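Local coordinates for erythrocyte binding antigen 140 (Plasmodium falciparum, PDB 4GF2), which probably binds a sialylated receptor, glycophorin C, on the erythrocyte surface through its two Duffy-binding-like domains during parasite invasion, at residues K249-F252 with L253-L256; N260-D264 with L265-F269. The protein carries 3 engineered substitutions. All blocks are in the same frame, centred on the assembly; numbering follows the deposited sequence.

Contact 1 (K249-F252 with L253-L256)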
loop_
_atom_site.group_PDB
_atom_site.type_symbol
_atom_site.label_atom_id
_atom_site.label_comp_id
_atom_site.label_asym_id
_atom_site.label_seq_id
_atom_site.Cartn_x
_atom_site.Cartn_y
_atom_site.Cartn_z
ATOM N N LYS A 249 21.111 17.812 26.361
ATOM C CA LYS A 249 21.998 17.807 27.517
ATOM C C LYS A 249 22.767 16.488 27.625
ATOM O O LYS A 249 22.169 15.413 27.707
ATOM C CB LYS A 249 21.193 18.062 28.798
ATOM C CG LYS A 249 22.023 18.144 30.067
ATOM C CD LYS A 249 22.850 19.419 30.108
ATOM C CE LYS A 249 23.603 19.558 31.421
ATOM N NZ LYS A 249 24.374 20.832 31.487
ATOM N N ASN A 250 24.095 16.585 27.600
ATOM C CA ASN A 250 24.970 15.433 27.811
ATOM C C ASN A 250 24.833 14.345 26.751
ATOM O O ASN A 250 25.070 13.170 27.026
ATOM C CB ASN A 250 24.721 14.833 29.195
ATOM C CG ASN A 250 25.001 15.816 30.309
ATOM O OD1 ASN A 250 25.236 16.998 30.063
ATOM N ND2 ASN A 250 24.975 15.332 31.545
ATOM N N ASN A 251 24.452 14.737 25.541
ATOM C CA ASN A 251 24.370 13.801 24.424
ATOM C C ASN A 251 23.484 12.601 24.721
ATOM O O ASN A 251 23.604 11.558 24.076
ATOM C CB ASN A 251 25.768 13.311 24.046
ATOM C CG ASN A 251 26.722 14.446 23.756
ATOM O OD1 ASN A 251 26.726 15.005 22.660
ATOM N ND2 ASN A 251 27.539 14.797 24.743
ATOM N N PHE A 252 22.594 12.746 25.696
ATOM C CA PHE A 252 21.701 11.659 26.066
ATOM C C PHE A 252 21.059 11.049 24.826
ATOM O O PHE A 252 21.197 9.852 24.571
ATOM C CB PHE A 252 20.624 12.157 27.031
ATOM C CG PHE A 252 19.690 11.080 27.505
ATOM C CD1 PHE A 252 20.140 10.076 28.343
ATOM C CD2 PHE A 252 18.362 11.076 27.115
ATOM C CE1 PHE A 252 19.282 9.084 28.782
ATOM C CE2 PHE A 252 17.501 10.090 27.552
ATOM C CZ PHE A 252 17.961 9.092 28.386
ATOM N N LEU A 253 20.364 11.873 24.049
ATOM C CA LEU A 253 19.673 11.385 22.858
ATOM C C LEU A 253 20.675 10.853 21.842
ATOM O O LEU A 253 20.483 9.778 21.272
ATOM C CB LEU A 253 18.823 12.492 22.229
ATOM C CG LEU A 253 17.724 13.056 23.130
ATOM C CD1 LEU A 253 17.035 14.234 22.463
ATOM C CD2 LEU A 253 16.718 11.974 23.491
ATOM N N ASN A 254 21.747 11.610 21.626
ATOM C CA ASN A 254 22.788 11.217 20.685
ATOM C C ASN A 254 23.396 9.866 21.047
ATOM O O ASN A 254 23.338 8.918 20.260
ATOM C CB ASN A 254 23.884 12.283 20.633
ATOM C CG ASN A 254 25.050 11.876 19.756
ATOM O OD1 ASN A 254 26.131 11.555 20.250
ATOM N ND2 ASN A 254 24.835 11.880 18.445
ATOM N N ASP A 255 23.981 9.785 22.239
ATOM C CA ASP A 255 24.531 8.532 22.747
ATOM C C ASP A 255 23.555 7.384 22.516
ATOM O O ASP A 255 23.933 6.334 21.999
ATOM C CB ASP A 255 24.840 8.646 24.241
ATOM C CG ASP A 255 25.941 9.643 24.537
ATOM O OD1 ASP A 255 26.852 9.792 23.695
ATOM O OD2 ASP A 255 25.899 10.275 25.613
ATOM N N LEU A 256 22.300 7.593 22.900
ATOM C CA LEU A 256 21.275 6.566 22.756
ATOM C C LEU A 256 21.157 6.085 21.315
ATOM O O LEU A 256 20.955 4.897 21.063
ATOM C CB LEU A 256 19.926 7.093 23.247
ATOM C CG LEU A 256 18.709 6.235 22.898
ATOM C CD1 LEU A 256 17.804 6.074 24.102
ATOM C CD2 LEU A 256 17.947 6.859 21.740
#
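D255 folds back over N251 at the start of helix 252-259, and both its backbone and its side chain meet the same carbonyl. The amide D255 N donates to N251 O over a short 2.6 Å, at 153°, while the carboxylate lies beside this oxygen with D255 OD2 3.0 Å from N251 O. That second approach joins two acceptors and is not a bond; together with the nearby carbonyl of N250 it may make the carboxylate somewhat more ready to take up a proton, an effect that the helix N terminus would oppose. The carboxylate is turned toward the start of the helix because D255 CG stands beside its own backbone N (chi1 -65°), which also lays OD2 against N251 CB at 3.4 Å. N251 occupies the N-cap position and, like N250 before it, has a positive phi, but its amide makes no capping bond. Instead the carboxylate of D248 accepts from L253 N and N254 N, serving the first turn from further back in the chain. The next rung is the ordinary helical bond from L256 N to F252 O, 3.0 Å, and L256 CB rests on that same oxygen. On the side facing helices 175-202 and 213-242, F252 extends its CG away from its backbone N (chi1 -178°), carrying the ring to a stack with Y240. One branch of L253 runs obliquely past the ring, with L253 CD2 4.1 Å from F252 CD2. Both side chains, like that of L256, reach I180 of helix 175-202.

Contact 2 (N260-D264 with L265-F269); sequences NNKND and LDDFF
L265 follows D264 at the first turn of helix 265-269, its CB against the carbonyl carbon of D264 and its side chain on M233 and E234 of helix 213-242. Of the D266 side chain, CB comes near D264 OD1, while the carboxylate turns off to a salt bridge with K270. D267 is held twice. Its amide D267 N donates to D264 OD1 at 3.0 Å and an almost straight 173°, an N-cap made possible by D264 CG sitting between the backbone N and the carbonyl carbon (chi1 49°). In return D267 OD2 accepts from N263 N at 2.9 Å, using the lone pair that faces away from its other oxygen. Because this bond lands one residue ahead of the N-cap, the pair is not a true capping box. Helix 252-259 has ended just before, in a Schellman motif whose positive-phi residue is N261, and the chain turns from one helix to the next here. K262 crosses D267 at about a right angle, K262 CD 3.5 Å from D267 O, before its amine reaches E272 in a salt bridge. F268 N bonds to D264 O over 2.7 Å, while the F268 ring receives K262 CG obliquely at its CD1, 3.8 Å away, and N260 CB at CE1. The F269 side chain packs on W183 of helix 175-202 and on K230 and M233 of helix 213-242.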
loop_
_atom_site.group_PDB
_atom_site.type_symbol
_atom_site.label_atom_id
_atom_site.label_comp_id
_atom_site.label_asym_id
_atom_site.label_seq_id
_atom_site.Cartn_x
_atom_site.Cartn_y
_atom_site.Cartn_z
ATOM N N ASN A 260 22.532 2.150 19.583
ATOM C CA ASN A 260 21.792 1.270 18.689
ATOM C C ASN A 260 22.353 1.302 17.270
ATOM O O ASN A 260 21.720 0.819 16.332
ATOM C CB ASN A 260 20.313 1.658 18.675
ATOM C CG ASN A 260 19.714 1.731 20.070
ATOM O OD1 ASN A 260 19.118 2.739 20.452
ATOM N ND2 ASN A 260 19.879 0.661 20.842
ATOM N N ASN A 261 23.545 1.874 17.125
ATOM C CA ASN A 261 24.219 1.943 15.833
ATOM C C ASN A 261 23.398 2.694 14.791
ATOM O O ASN A 261 23.260 2.242 13.654
ATOM C CB ASN A 261 24.535 0.535 15.328
ATOM C CG ASN A 261 25.200 -0.324 16.386
ATOM O OD1 ASN A 261 25.916 0.179 17.251
ATOM N ND2 ASN A 261 24.959 -1.628 16.325
ATOM N N LYS A 262 22.854 3.841 15.187
ATOM C CA LYS A 262 22.082 4.686 14.279
ATOM C C LYS A 262 22.490 6.147 14.450
ATOM O O LYS A 262 23.126 6.512 15.439
ATOM C CB LYS A 262 20.581 4.514 14.528
ATOM C CG LYS A 262 20.086 3.080 14.383
ATOM C CD LYS A 262 20.300 2.545 12.975
ATOM C CE LYS A 262 20.037 1.049 12.900
ATOM N NZ LYS A 262 20.485 0.471 11.601
ATOM N N ASN A 263 22.119 6.979 13.481
ATOM C CA ASN A 263 22.554 8.373 13.453
ATOM C C ASN A 263 21.556 9.338 14.091
ATOM O O ASN A 263 21.949 10.335 14.697
ATOM C CB ASN A 263 22.822 8.801 12.010
ATOM C CG ASN A 263 23.819 7.898 11.311
ATOM O OD1 ASN A 263 24.740 7.372 11.936
ATOM N ND2 ASN A 263 23.637 7.709 10.010
ATOM N N ASP A 264 20.268 9.036 13.948
ATOM C CA ASP A 264 19.206 9.907 14.446
ATOM C C ASP A 264 17.844 9.275 14.179
ATOM O O ASP A 264 17.763 8.201 13.583
ATOM C CB ASP A 264 19.289 11.277 13.775
ATOM C CG ASP A 264 19.414 11.180 12.268
ATOM O OD1 ASP A 264 18.853 10.228 11.684
ATOM O OD2 ASP A 264 20.076 12.053 11.668
ATOM N N LEU A 265 16.779 9.941 14.616
ATOM C CA LEU A 265 15.424 9.426 14.436
ATOM C C LEU A 265 15.245 8.808 13.057
ATOM O O LEU A 265 14.913 7.630 12.933
ATOM C CB LEU A 265 14.386 10.532 14.630
ATOM C CG LEU A 265 14.273 11.126 16.034
ATOM C CD1 LEU A 265 14.827 12.540 16.070
ATOM C CD2 LEU A 265 12.825 11.107 16.506
ATOM N N ASP A 266 15.465 9.612 12.024
ATOM C CA ASP A 266 15.285 9.156 10.651
ATOM C C ASP A 266 16.008 7.831 10.418
ATOM O O ASP A 266 15.384 6.830 10.068
ATOM C CB ASP A 266 15.788 10.219 9.671
ATOM C CG ASP A 266 15.495 9.866 8.223
ATOM O OD1 ASP A 266 14.594 9.034 7.982
ATOM O OD2 ASP A 266 16.161 10.428 7.327
ATOM N N ASP A 267 17.320 7.829 10.628
ATOM C CA ASP A 267 18.130 6.635 10.408
ATOM C C ASP A 267 17.722 5.513 11.357
ATOM O O ASP A 267 17.964 4.337 11.086
ATOM C CB ASP A 267 19.613 6.961 10.594
ATOM C CG ASP A 267 20.512 5.774 10.310
ATOM O OD1 ASP A 267 20.177 4.973 9.409
ATOM O OD2 ASP A 267 21.554 5.643 10.986
ATOM N N PHE A 268 17.098 5.887 12.469
ATOM C CA PHE A 268 16.654 4.923 13.466
ATOM C C PHE A 268 15.490 4.098 12.925
ATOM O O PHE A 268 15.343 2.921 13.259
ATOM C CB PHE A 268 16.235 5.655 14.743
ATOM C CG PHE A 268 16.186 4.782 15.963
ATOM C CD1 PHE A 268 17.341 4.491 16.670
ATOM C CD2 PHE A 268 14.984 4.267 16.415
ATOM C CE1 PHE A 268 17.298 3.693 17.798
ATOM C CE2 PHE A 268 14.934 3.472 17.543
ATOM C CZ PHE A 268 16.093 3.185 18.236
ATOM N N PHE A 269 14.670 4.716 12.080
ATOM C CA PHE A 269 13.487 4.050 11.544
ATOM C C PHE A 269 13.562 3.784 10.040
ATOM O O PHE A 269 12.628 3.223 9.466
ATOM C CB PHE A 269 12.237 4.868 11.860
ATOM C CG PHE A 269 11.991 5.047 13.326
ATOM C CD1 PHE A 269 11.528 3.995 14.095
ATOM C CD2 PHE A 269 12.223 6.264 13.934
ATOM C CE1 PHE A 269 11.304 4.158 15.447
ATOM C CE2 PHE A 269 12.000 6.432 15.282
ATOM C CZ PHE A 269 11.539 5.380 16.040
#

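In the fold
From the N terminus, helix 213-242 ends and the chain passes through a loop that contact 1 finishes, bringing it through residues 249-251 into the first turn of helix 252-259. After that short helix, contact 2 makes the turn into helix 265-269. The two contacts stand in series, neither nesting nor crossing, with centres about 13 Å apart and no touch between them; the end of helix 252-259 links them along the chain. Each is a helix start, and each lays hydrophobic side chains against the same pair of long helices, 175-202 and 213-242. The two short helices thus line one flank of that pair, in the N-terminal half of the two-domain fragment.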